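Local coordinates for SusD superfamily protein (PDB 3MYV) that probably binds polysaccharide at the outer membrane of Bacteroides vulgatus as a member of the SusD family of glycan-uptake proteins, at residues Y24-S28 with F249-A253; G34-A39 with D263-L268; V235-E241 with K314-T318; N254-P260 with L325-N329. All coordinates share one frame; numbering follows the deposited sequence. Where two conformers were deposited one is given.

Interaction 1 (Y24-S28 with F249-A253); sequences YDLMS and FFEIA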
loop_
_atom_site.group_PDB
_atom_site.type_symbol
_atom_site.label_atom_id
_atom_site.label_comp_id
_atom_site.label_asym_id
_atom_site.label_seq_id
_atom_site.Cartn_x
_atom_site.Cartn_y
_atom_site.Cartn_z
ATOM N N TYR A 24 2.454 15.486 -1.560
ATOM C CA TYR A 24 2.704 14.361 -2.465
ATOM C C TYR A 24 4.151 14.310 -2.946
ATOM O O TYR A 24 4.719 13.219 -3.087
ATOM C CB TYR A 24 1.770 14.398 -3.648
ATOM C CG TYR A 24 0.320 14.226 -3.296
ATOM C CD1 TYR A 24 -0.460 15.318 -2.943
ATOM C CD2 TYR A 24 -0.278 12.968 -3.331
ATOM C CE1 TYR A 24 -1.826 15.170 -2.666
ATOM C CE2 TYR A 24 -1.612 12.799 -3.048
ATOM C CZ TYR A 24 -2.391 13.902 -2.703
ATOM O OH TYR A 24 -3.728 13.755 -2.461
ATOM N N ASP A 25 4.764 15.473 -3.184
ATOM C CA ASP A 25 6.210 15.502 -3.441
ATOM C C ASP A 25 6.967 14.744 -2.331
ATOM O O ASP A 25 7.835 13.942 -2.620
ATOM C CB ASP A 25 6.764 16.932 -3.569
ATOM C CG ASP A 25 6.273 17.656 -4.808
ATOM O OD1 ASP A 25 5.791 17.000 -5.752
ATOM O OD2 ASP A 25 6.355 18.898 -4.826
ATOM N N LEU A 26 6.636 15.011 -1.062
ATOM C CA LEU A 26 7.305 14.345 0.042
ATOM C C LEU A 26 7.028 12.838 0.022
ATOM O O LEU A 26 7.892 12.000 0.325
ATOM C CB LEU A 26 6.844 14.944 1.393
ATOM C CG LEU A 26 7.334 16.357 1.666
ATOM C CD1 LEU A 26 6.531 17.087 2.792
ATOM C CD2 LEU A 26 8.845 16.310 1.977
HETATM N N MSE A 27 5.798 12.494 -0.300
HETATM C CA MSE A 27 5.353 11.105 -0.271
HETATM C C MSE A 27 6.036 10.259 -1.350
HETATM O O MSE A 27 6.248 9.034 -1.182
HETATM C CB MSE A 27 3.832 11.086 -0.469
HETATM C CG MSE A 27 3.202 9.802 -0.192
HETATM SE SE MSE A 27 1.193 9.856 -0.354
HETATM C CE MSE A 27 0.917 11.563 -0.042
ATOM N N SER A 28 6.422 10.915 -2.439
ATOM C CA SER A 28 7.070 10.223 -3.580
ATOM C C SER A 28 8.525 9.817 -3.335
ATOM O O SER A 28 9.142 9.161 -4.183
ATOM C CB SER A 28 7.028 11.134 -4.800
ATOM O OG SER A 28 7.987 12.151 -4.638
ATOM N N PHE A 249 -6.859 4.975 -9.255
ATOM C CA PHE A 249 -7.442 6.080 -8.471
ATOM C C PHE A 249 -6.312 7.026 -8.004
ATOM O O PHE A 249 -6.451 8.270 -8.000
ATOM C CB PHE A 249 -8.161 5.606 -7.202
ATOM C CG PHE A 249 -9.273 4.613 -7.416
ATOM C CD1 PHE A 249 -10.411 4.963 -8.130
ATOM C CD2 PHE A 249 -9.205 3.328 -6.848
ATOM C CE1 PHE A 249 -11.461 4.052 -8.319
ATOM C CE2 PHE A 249 -10.268 2.419 -7.009
ATOM C CZ PHE A 249 -11.386 2.780 -7.758
ATOM N N PHE A 250 -5.209 6.420 -7.573
ATOM C CA PHE A 250 -4.069 7.168 -7.045
ATOM C C PHE A 250 -2.791 6.456 -7.416
ATOM O O PHE A 250 -2.610 5.288 -7.043
ATOM C CB PHE A 250 -4.191 7.276 -5.509
ATOM C CG PHE A 250 -3.032 7.981 -4.834
ATOM C CD1 PHE A 250 -2.362 9.050 -5.451
ATOM C CD2 PHE A 250 -2.626 7.584 -3.587
ATOM C CE1 PHE A 250 -1.296 9.681 -4.824
ATOM C CE2 PHE A 250 -1.561 8.219 -2.950
ATOM C CZ PHE A 250 -0.892 9.259 -3.598
ATOM N N GLU A 251 -1.896 7.138 -8.134
ATOM C CA GLU A 251 -0.532 6.631 -8.299
ATOM C C GLU A 251 0.439 7.780 -8.093
ATOM O O GLU A 251 0.092 8.930 -8.362
ATOM C CB GLU A 251 -0.320 5.957 -9.657
ATOM C CG GLU A 251 -0.434 6.874 -10.863
ATOM C CD GLU A 251 -0.525 6.114 -12.168
ATOM O OE1 GLU A 251 -1.474 5.314 -12.323
ATOM O OE2 GLU A 251 0.333 6.340 -13.060
ATOM N N ILE A 252 1.659 7.457 -7.675
ATOM C CA ILE A 252 2.730 8.457 -7.484
ATOM C C ILE A 252 3.287 8.882 -8.853
ATOM O O ILE A 252 3.711 8.042 -9.669
ATOM C CB ILE A 252 3.887 7.885 -6.595
ATOM C CG1 ILE A 252 3.362 7.381 -5.247
ATOM C CG2 ILE A 252 5.025 8.912 -6.408
ATOM C CD1 ILE A 252 2.710 8.497 -4.354
ATOM N N ALA A 253 3.304 10.183 -9.111
ATOM C CA ALA A 253 3.778 10.678 -10.399
ATOM C C ALA A 253 5.310 10.775 -10.353
ATOM O O ALA A 253 5.886 11.456 -9.502
ATOM C CB ALA A 253 3.165 12.044 -10.740
#

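Interaction 2 (G34-A39 with D263-L268); sequences GAAMFA and DSWGYL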
loop_
_atom_site.group_PDB
_atom_site.type_symbol
_atom_site.label_atom_id
_atom_site.label_comp_id
_atom_site.label_asym_id
_atom_site.label_seq_id
_atom_site.Cartn_x
_atom_site.Cartn_y
_atom_site.Cartn_z
ATOM N N GLY A 34 7.992 6.087 -2.975
ATOM C CA GLY A 34 8.877 5.888 -4.116
ATOM C C GLY A 34 9.459 4.486 -4.217
ATOM O O GLY A 34 9.878 4.071 -5.309
ATOM N N ALA A 35 9.491 3.766 -3.095
ATOM C CA ALA A 35 10.056 2.412 -3.047
ATOM C C ALA A 35 9.803 1.668 -1.725
ATOM O O ALA A 35 9.327 0.530 -1.733
ATOM C CB ALA A 35 11.583 2.465 -3.316
ATOM N N ALA A 36 10.164 2.274 -0.598
ATOM C CA ALA A 36 10.227 1.524 0.680
ATOM C C ALA A 36 8.932 0.814 1.073
ATOM O O ALA A 36 8.985 -0.297 1.587
ATOM C CB ALA A 36 10.720 2.397 1.842
HETATM N N MSE A 37 7.786 1.455 0.859
HETATM C CA MSE A 37 6.486 0.855 1.276
HETATM C C MSE A 37 6.259 -0.488 0.553
HETATM O O MSE A 37 5.739 -1.445 1.136
HETATM C CB MSE A 37 5.308 1.789 0.974
HETATM C CG MSE A 37 4.649 2.515 2.103
HETATM SE SE MSE A 37 4.444 1.717 3.832
HETATM C CE MSE A 37 4.203 -0.131 3.486
ATOM N N PHE A 38 6.705 -0.561 -0.684
ATOM C CA PHE A 38 6.500 -1.719 -1.526
ATOM C C PHE A 38 7.483 -2.786 -1.167
ATOM O O PHE A 38 7.117 -3.947 -1.087
ATOM C CB PHE A 38 6.572 -1.325 -2.998
ATOM C CG PHE A 38 5.578 -0.253 -3.358
ATOM C CD1 PHE A 38 4.229 -0.549 -3.434
ATOM C CD2 PHE A 38 5.982 1.040 -3.580
ATOM C CE1 PHE A 38 3.309 0.433 -3.719
ATOM C CE2 PHE A 38 5.073 2.031 -3.873
ATOM C CZ PHE A 38 3.740 1.737 -3.946
ATOM N N ALA A 39 8.732 -2.398 -0.919
ATOM C CA ALA A 39 9.726 -3.349 -0.424
ATOM C C ALA A 39 9.194 -4.029 0.821
ATOM O O ALA A 39 9.319 -5.237 1.008
ATOM C CB ALA A 39 11.036 -2.640 -0.141
ATOM N N ASP A 263 16.880 4.679 -7.487
ATOM C CA ASP A 263 16.271 4.071 -6.301
ATOM C C ASP A 263 14.742 4.087 -6.266
ATOM O O ASP A 263 14.150 3.882 -5.197
ATOM C CB ASP A 263 16.910 4.511 -4.963
ATOM C CG ASP A 263 16.553 5.935 -4.530
ATOM O OD1 ASP A 263 16.021 6.750 -5.297
ATOM O OD2 ASP A 263 16.863 6.239 -3.359
ATOM N N SER A 264 14.126 4.339 -7.424
ATOM C CA SER A 264 12.682 4.101 -7.629
ATOM C C SER A 264 12.441 2.607 -7.622
ATOM O O SER A 264 13.311 1.841 -8.056
ATOM C CB SER A 264 12.181 4.694 -8.975
ATOM O OG SER A 264 12.699 3.998 -10.104
ATOM N N TRP A 265 11.268 2.199 -7.131
ATOM C CA TRP A 265 10.834 0.793 -7.154
ATOM C C TRP A 265 10.991 0.146 -8.539
ATOM O O TRP A 265 11.422 -1.003 -8.645
ATOM C CB TRP A 265 9.367 0.736 -6.720
ATOM C CG TRP A 265 8.766 -0.631 -6.391
ATOM C CD1 TRP A 265 7.552 -1.078 -6.807
ATOM C CD2 TRP A 265 9.299 -1.655 -5.536
ATOM N NE1 TRP A 265 7.287 -2.314 -6.277
ATOM C CE2 TRP A 265 8.329 -2.685 -5.472
ATOM C CE3 TRP A 265 10.473 -1.794 -4.789
ATOM C CZ2 TRP A 265 8.522 -3.841 -4.742
ATOM C CZ3 TRP A 265 10.657 -2.952 -4.046
ATOM C CH2 TRP A 265 9.692 -3.956 -4.028
ATOM N N GLY A 266 10.663 0.896 -9.590
ATOM C CA GLY A 266 10.823 0.425 -10.957
ATOM C C GLY A 266 12.237 0.030 -11.340
ATOM O O GLY A 266 12.443 -0.947 -12.045
ATOM N N TYR A 267 13.220 0.764 -10.853
ATOM C CA TYR A 267 14.611 0.450 -11.141
ATOM C C TYR A 267 15.175 -0.599 -10.205
ATOM O O TYR A 267 15.956 -1.457 -10.625
ATOM C CB TYR A 267 15.449 1.725 -11.120
ATOM C CG TYR A 267 16.779 1.645 -11.811
ATOM C CD1 TYR A 267 17.915 1.197 -11.141
ATOM C CD2 TYR A 267 16.940 2.092 -13.124
ATOM C CE1 TYR A 267 19.171 1.177 -11.765
ATOM C CE2 TYR A 267 18.165 2.056 -13.743
ATOM C CZ TYR A 267 19.299 1.602 -13.065
ATOM O OH TYR A 267 20.551 1.606 -13.702
ATOM N N LEU A 268 14.717 -0.598 -8.957
ATOM C CA LEU A 268 15.174 -1.615 -7.993
ATOM C C LEU A 268 14.737 -3.025 -8.362
ATOM O O LEU A 268 15.502 -3.968 -8.191
ATOM C CB LEU A 268 14.664 -1.278 -6.600
ATOM C CG LEU A 268 15.134 0.038 -5.992
ATOM C CD1 LEU A 268 14.383 0.210 -4.650
ATOM C CD2 LEU A 268 16.629 0.045 -5.797
#

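Interaction 3 (V235-E241 with K314-T318); sequences VAAWSVE and KLRGT. With EDO (1,2-ethanediol), chain H.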
loop_
_atom_site.group_PDB
_atom_site.type_symbol
_atom_site.label_atom_id
_atom_site.label_comp_id
_atom_site.label_asym_id
_atom_site.label_seq_id
_atom_site.Cartn_x
_atom_site.Cartn_y
_atom_site.Cartn_z
ATOM N N VAL A 235 -1.139 -6.390 -19.775
ATOM C CA VAL A 235 0.312 -6.163 -19.729
ATOM C C VAL A 235 0.644 -4.733 -20.151
ATOM O O VAL A 235 1.426 -4.031 -19.475
ATOM C CB VAL A 235 1.084 -7.192 -20.573
ATOM C CG1 VAL A 235 2.561 -6.800 -20.671
ATOM C CG2 VAL A 235 0.940 -8.563 -19.969
ATOM N N ALA A 236 0.041 -4.280 -21.250
ATOM C CA ALA A 236 0.285 -2.900 -21.737
ATOM C C ALA A 236 -0.133 -1.817 -20.739
ATOM O O ALA A 236 0.354 -0.662 -20.799
ATOM C CB ALA A 236 -0.410 -2.663 -23.118
ATOM N N ALA A 237 -1.046 -2.156 -19.826
ATOM C CA ALA A 237 -1.547 -1.204 -18.834
ATOM C C ALA A 237 -0.493 -0.846 -17.781
ATOM O O ALA A 237 -0.629 0.161 -17.071
ATOM C CB ALA A 237 -2.835 -1.751 -18.153
ATOM N N TRP A 238 0.563 -1.659 -17.709
ATOM C CA TRP A 238 1.667 -1.444 -16.764
ATOM C C TRP A 238 2.837 -0.678 -17.344
ATOM O O TRP A 238 3.866 -0.525 -16.672
ATOM C CB TRP A 238 2.137 -2.793 -16.171
ATOM C CG TRP A 238 1.102 -3.372 -15.303
ATOM C CD1 TRP A 238 0.205 -4.353 -15.628
ATOM C CD2 TRP A 238 0.768 -2.951 -13.974
ATOM N NE1 TRP A 238 -0.636 -4.589 -14.562
ATOM C CE2 TRP A 238 -0.312 -3.736 -13.545
ATOM C CE3 TRP A 238 1.306 -2.000 -13.092
ATOM C CZ2 TRP A 238 -0.881 -3.587 -12.284
ATOM C CZ3 TRP A 238 0.737 -1.853 -11.854
ATOM C CH2 TRP A 238 -0.338 -2.640 -11.457
ATOM N N SER A 239 2.666 -0.145 -18.552
ATOM C CA SER A 239 3.705 0.602 -19.228
ATOM C C SER A 239 3.781 2.059 -18.788
ATOM O O SER A 239 2.761 2.706 -18.529
ATOM C CB SER A 239 3.456 0.580 -20.744
ATOM O OG SER A 239 4.418 1.361 -21.433
ATOM N N VAL A 240 4.995 2.596 -18.834
ATOM C CA VAL A 240 5.225 4.029 -18.705
ATOM C C VAL A 240 4.498 4.832 -19.774
ATOM O O VAL A 240 4.338 6.037 -19.631
ATOM C CB VAL A 240 6.739 4.392 -18.766
ATOM C CG1 VAL A 240 7.491 3.736 -17.623
ATOM C CG2 VAL A 240 7.357 4.010 -20.132
ATOM N N GLU A 241 4.102 4.178 -20.858
ATOM C CA GLU A 241 3.330 4.836 -21.903
ATOM C C GLU A 241 1.841 4.838 -21.604
ATOM O O GLU A 241 1.074 5.328 -22.404
ATOM C CB GLU A 241 3.599 4.165 -23.262
ATOM C CG GLU A 241 5.081 4.121 -23.618
ATOM C CD GLU A 241 5.355 3.656 -25.044
ATOM O OE1 GLU A 241 4.950 2.534 -25.406
ATOM O OE2 GLU A 241 6.001 4.418 -25.787
ATOM N N LYS A 314 6.630 -5.689 -13.767
ATOM C CA LYS A 314 5.371 -4.997 -13.631
ATOM C C LYS A 314 5.525 -3.489 -13.834
ATOM O O LYS A 314 4.567 -2.828 -14.208
ATOM C CB LYS A 314 4.717 -5.339 -12.278
ATOM C CG LYS A 314 3.434 -4.599 -12.010
ATOM C CD LYS A 314 2.723 -5.097 -10.762
ATOM C CE LYS A 314 1.667 -6.114 -11.039
ATOM N NZ LYS A 314 0.848 -6.585 -9.818
ATOM N N LEU A 315 6.717 -2.937 -13.615
ATOM C CA LEU A 315 6.942 -1.537 -13.889
ATOM C C LEU A 315 7.725 -1.463 -15.196
ATOM O O LEU A 315 8.969 -1.597 -15.237
ATOM C CB LEU A 315 7.678 -0.875 -12.703
ATOM C CG LEU A 315 6.851 -0.910 -11.393
ATOM C CD1 LEU A 315 7.192 -2.144 -10.476
ATOM C CD2 LEU A 315 7.038 0.348 -10.597
ATOM N N ARG A 316 6.979 -1.267 -16.274
ATOM C CA ARG A 316 7.481 -1.580 -17.600
ATOM C C ARG A 316 7.919 -0.301 -18.331
ATOM O O ARG A 316 7.144 0.632 -18.487
ATOM C CB ARG A 316 6.397 -2.325 -18.401
ATOM C CG ARG A 316 5.953 -3.651 -17.756
ATOM C CD ARG A 316 4.868 -4.389 -18.568
ATOM N NE ARG A 316 5.384 -5.019 -19.783
ATOM C CZ ARG A 316 5.907 -6.245 -19.846
ATOM N NH1 ARG A 316 6.010 -7.018 -18.752
ATOM N NH2 ARG A 316 6.317 -6.719 -21.030
ATOM N N GLY A 317 9.155 -0.282 -18.799
ATOM C CA GLY A 317 9.651 0.833 -19.590
ATOM C C GLY A 317 9.387 0.547 -21.053
ATOM O O GLY A 317 8.696 -0.404 -21.381
ATOM N N THR A 318 9.946 1.373 -21.926
ATOM C CA THR A 318 9.817 1.182 -23.374
ATOM C C THR A 318 10.781 0.160 -23.963
ATOM O O THR A 318 10.586 -0.256 -25.097
ATOM C CB THR A 318 10.010 2.506 -24.107
ATOM O OG1 THR A 318 11.332 2.990 -23.849
ATOM C CG2 THR A 318 8.993 3.541 -23.617
HETATM C C1 EDO H . -2.350 0.071 -12.875
HETATM O O1 EDO H . -3.164 1.234 -13.049
HETATM C C2 EDO H . -1.544 -0.218 -14.144
HETATM O O2 EDO H . -0.622 0.842 -14.362
HETATM O O HOH W 1 6.089 -0.555 -22.189
#

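Interaction 4 (N254-P260 with L325-N329); sequences NSVDDTP and LECNN. With NA (sodium ion), chain C.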
loop_
_atom_site.group_PDB
_atom_site.type_symbol
_atom_site.label_atom_id
_atom_site.label_comp_id
_atom_site.label_asym_id
_atom_site.label_seq_id
_atom_site.Cartn_x
_atom_site.Cartn_y
_atom_site.Cartn_z
ATOM N N ASN A 254 5.947 10.104 -11.291
ATOM C CA ASN A 254 7.402 10.090 -11.415
ATOM C C ASN A 254 7.730 10.553 -12.824
ATOM O O ASN A 254 6.871 10.566 -13.703
ATOM C CB ASN A 254 7.889 8.657 -11.163
ATOM C CG ASN A 254 9.410 8.527 -11.008
ATOM O OD1 ASN A 254 10.164 9.502 -11.069
ATOM N ND2 ASN A 254 9.861 7.288 -10.814
ATOM N N SER A 255 8.947 11.017 -13.039
ATOM C CA SER A 255 9.375 11.350 -14.394
ATOM C C SER A 255 10.849 11.043 -14.538
ATOM O O SER A 255 11.528 10.820 -13.535
ATOM C CB SER A 255 9.121 12.826 -14.682
ATOM O OG SER A 255 10.193 13.605 -14.195
ATOM N N VAL A 256 11.361 11.073 -15.764
ATOM C CA VAL A 256 12.771 10.761 -15.981
ATOM C C VAL A 256 13.693 11.782 -15.312
ATOM O O VAL A 256 14.790 11.418 -14.870
ATOM C CB VAL A 256 13.129 10.616 -17.481
ATOM C CG1 VAL A 256 12.343 9.470 -18.109
ATOM C CG2 VAL A 256 12.898 11.920 -18.237
ATOM N N ASP A 257 13.232 13.036 -15.205
ATOM C CA ASP A 257 14.030 14.150 -14.653
ATOM C C ASP A 257 13.948 14.362 -13.149
ATOM O O ASP A 257 14.617 15.222 -12.611
ATOM C CB ASP A 257 13.617 15.459 -15.317
ATOM C CG ASP A 257 13.841 15.442 -16.806
ATOM O OD1 ASP A 257 14.774 14.736 -17.266
ATOM O OD2 ASP A 257 13.065 16.118 -17.513
ATOM N N ASP A 258 13.123 13.585 -12.472
ATOM C CA ASP A 258 12.917 13.766 -11.048
ATOM C C ASP A 258 13.430 12.580 -10.272
ATOM O O ASP A 258 13.428 11.471 -10.778
ATOM C CB ASP A 258 11.443 13.865 -10.778
ATOM C CG ASP A 258 10.876 15.200 -11.146
ATOM O OD1 ASP A 258 11.650 16.088 -11.594
ATOM O OD2 ASP A 258 9.650 15.331 -11.008
ATOM N N THR A 259 13.796 12.801 -9.013
ATOM C CA THR A 259 14.009 11.678 -8.119
ATOM C C THR A 259 12.633 11.127 -7.742
ATOM O O THR A 259 11.639 11.854 -7.829
ATOM C CB THR A 259 14.777 12.086 -6.874
ATOM O OG1 THR A 259 14.093 13.172 -6.212
ATOM C CG2 THR A 259 16.188 12.509 -7.257
ATOM N N PRO A 260 12.549 9.830 -7.394
ATOM C CA PRO A 260 13.615 8.839 -7.448
ATOM C C PRO A 260 13.857 8.326 -8.876
ATOM O O PRO A 260 12.920 8.249 -9.683
ATOM C CB PRO A 260 13.098 7.722 -6.523
ATOM C CG PRO A 260 11.628 7.818 -6.593
ATOM C CD PRO A 260 11.272 9.235 -6.978
ATOM N N LEU A 325 13.634 4.744 -15.248
ATOM C CA LEU A 325 13.811 5.722 -14.156
ATOM C C LEU A 325 12.497 6.419 -13.764
ATOM O O LEU A 325 12.432 7.110 -12.732
ATOM C CB LEU A 325 14.850 6.780 -14.577
ATOM C CG LEU A 325 16.265 6.268 -14.885
ATOM C CD1 LEU A 325 17.139 7.320 -15.555
ATOM C CD2 LEU A 325 16.951 5.764 -13.636
ATOM N N GLU A 326 11.461 6.265 -14.586
ATOM C CA GLU A 326 10.303 7.156 -14.537
ATOM C C GLU A 326 8.985 6.452 -14.217
ATOM O O GLU A 326 7.920 7.043 -14.392
ATOM C CB GLU A 326 10.166 7.881 -15.878
ATOM C CG GLU A 326 9.538 7.075 -17.020
ATOM C CD GLU A 326 10.531 6.272 -17.878
ATOM O OE1 GLU A 326 11.537 5.747 -17.347
ATOM O OE2 GLU A 326 10.276 6.147 -19.109
ATOM N N CYS A 327 9.033 5.203 -13.755
ATOM C CA CYS A 327 7.779 4.486 -13.460
ATOM C C CYS A 327 7.046 5.084 -12.274
ATOM O O CYS A 327 7.660 5.361 -11.252
ATOM C CB CYS A 327 8.028 3.017 -13.157
ATOM S SG CYS A 327 8.600 2.079 -14.601
ATOM N N ASN A 328 5.733 5.239 -12.427
ATOM C CA ASN A 328 4.812 5.620 -11.374
ATOM C C ASN A 328 4.464 4.387 -10.518
ATOM O O ASN A 328 4.367 3.272 -11.031
ATOM C CB ASN A 328 3.528 6.193 -11.993
ATOM C CG ASN A 328 3.724 7.539 -12.665
ATOM O OD1 ASN A 328 4.861 8.012 -12.840
ATOM N ND2 ASN A 328 2.597 8.187 -13.039
ATOM N N ASN A 329 4.279 4.572 -9.222
ATOM C CA ASN A 329 3.899 3.475 -8.346
ATOM C C ASN A 329 2.432 3.625 -8.000
ATOM O O ASN A 329 1.995 4.654 -7.455
ATOM C CB ASN A 329 4.735 3.476 -7.074
ATOM C CG ASN A 329 6.220 3.312 -7.341
ATOM O OD1 ASN A 329 6.636 2.666 -8.320
ATOM N ND2 ASN A 329 7.033 3.895 -6.467
HETATM NA NA NA C . 12.385 9.416 -11.819
HETATM O O HOH W 2 3.753 10.837 -14.055
HETATM O O HOH W 3 14.655 9.866 -12.630
#

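Interaction 1 (Y24-S28 with F249-A253)
I252 and F250, two alternate residues on strand 248-252, press their side chains against the C-terminal end of helix 13-27, a helix-on-strand contact where helix 13-27 packs on the two-stranded antiparallel sheet of strands 248-252 and 329-333. F250 has its CG anti to the backbone N (chi1 177°), which carries the ring out from the strand to reach both Y24 and M27. The Y24 and F250 rings meet obliquely, with planes at 80° and centroids 5.6 Å apart, and Y24 CE2 lies 3.6 Å from F250 CE1, the F250 carbons coming in at the edge of the tyrosine ring. Selenomethionine M27 makes a Met-aromatic contact at the edge of F250, with M27 SE 3.9 Å from F250 CZ and close to the ring plane. L119 of helix 103-128 and A191 of helix 189-202 also touch F250, so the phenyl group is packed between several helices. The phenol oxygen of Y24 is buried yet satisfied by the carboxylate of E112 and the backbone N of M187. Where the helix gives way to loop, S28 turns its hydroxyl back to the carbonyl of D25 (OG to O, 2.7 Å). The S28 methylene meets I252 tightly, with S28 CB 3.4 Å from I252 CG2.

Interaction 2 (G34-A39 with D263-L268)
The chain before helix 36-43 runs close to the start of helix 265-268, with A35 CA 4.5 Å from W265 CA, and the two are tied where W265 N donates to G34 O at 3.0 Å. The W265 indole lies over the other helix. A chi1 of -168° points the side chain away from its own backbone nitrogen and lays the ring system across the first turn of helix 36-43. F38 CB sits over one face of the indole, 3.5 Å from the centroid of the five-membered ring in a CH-pi contact, and the phenyl ring beyond it forms an offset stack with the same ring, planes at 26°. The six-membered end of the indole reaches the backbone of A39, whose N is 3.6 Å from W265 CH2. These are two short helices meeting at their N-terminal ends, with A35 and S264 as N-cap residues; S264 OG accepts a weak capping bond from Y267 N and is also hydrogen-bonded to G261 O. The A35 methyl group touches both D263 and L268, A35 CB being 3.5 Å from D263 O and 3.8 Å from L268 CD1. The indole N-H is directed to the carbonyl of G393, while D263 reaches the hydroxyl of S30.

Interaction 3 (V235-E241 with K314-T318)
Two backbone hydrogen bonds join W238-V240 to R316 as a single beta bridge, linking the loop between helix 206-223 and strand 248-252 to the loop between strands 307-312 and 329-333. R316 N donates to W238 O at 3.2 Å, and V240 N donates to R316 O at 2.9 Å. A CA-H...O contact from S239 adds to the hold on R316 O. Beside the bridge, a water links S239 OG to G317 O, and the same hydroxyl accepts from E241 N to close an ST turn. Among the side chains, the W238 indole is covered on one face by the aliphatic chain of K314, whose CG stands 3.8 Å from the centroid of the six-membered ring in a CH-pi contact. On the opposite face lies C2 of an ethanediol molecule, probably from the crystallisation liquor, whose O2 donates to A237 O. The K314 chain is kinked at chi3 (-96°) as it passes over the ring, and its ammonium group goes on to a salt bridge with E394 and a bond to V392 O. V235 CG1 sits over the centre of the R316 guanidinium face, 3.5 Å from R316 CZ, while NH1 is bonded to Y313 O. Further along, V240 CG2 and T318 CG2 meet at 3.9 Å. Both cationic side chains thus pack through apolar carbon or a flat face and find their polar partners elsewhere, leaving the direct hydrogen bonding across the contact to the backbone.

Interaction 4 (N254-P260 with L325-N329)
Two irregular segments run close together, S255 CA only 4.3 Å from E326 CA, and their carbonyls converge on a sodium ion. S255, which opens a type I turn ending at D258, offers its O, as do D258, P260 after its cis peptide bond, and L325 from the other segment. N254 OD1 and a water held by V256 O complete the six ligands. The N254 side chain leaves CA opposite the backbone nitrogen (chi1 -170°) and swings its amide across to the other segment: while OD1 takes the metal, ND2 donates to C327 O at 3.0 Å and weakly to L325 O at 3.2 Å. These bonds fix the amide's rotation so that the oxygen faces the ion. N254 N donates in turn to N328 OD1 at 2.8 Å, approaching from above the carboxamide plane instead of along a lone pair. Nearby the backbone of V256 packs on E326, V256 N lying 3.4 Å from E326 CB. N328 is held further by K243 and E251. The site thus lies just beyond the paired strands 248-252 and 329-333, where I252 bonds to the N329 backbone, with Y267 of helix 265-268 against L325 and W265 against N329.

The four contacts lie together within the fold, with centres 11 to 18 Å apart. Interaction 1 closes before interaction 4 opens along the chain, and the paired strands 248-252 and 329-333 lead from one into the other, through I252 N to N329 O and the E251 carboxylate to N328. Interaction 2 crosses both 1 and 4 along the chain: its helix 36-43 follows helix 13-27, and helix 265-268 follows the sodium loop. N329 reaches G34 O, and F38 packs on its CB. Interaction 3, nearer the surface, touches interaction 4 through V240 and L315 against C327. The N-terminal helices and later parts of the chain are thereby knitted around the paired strands and the metal.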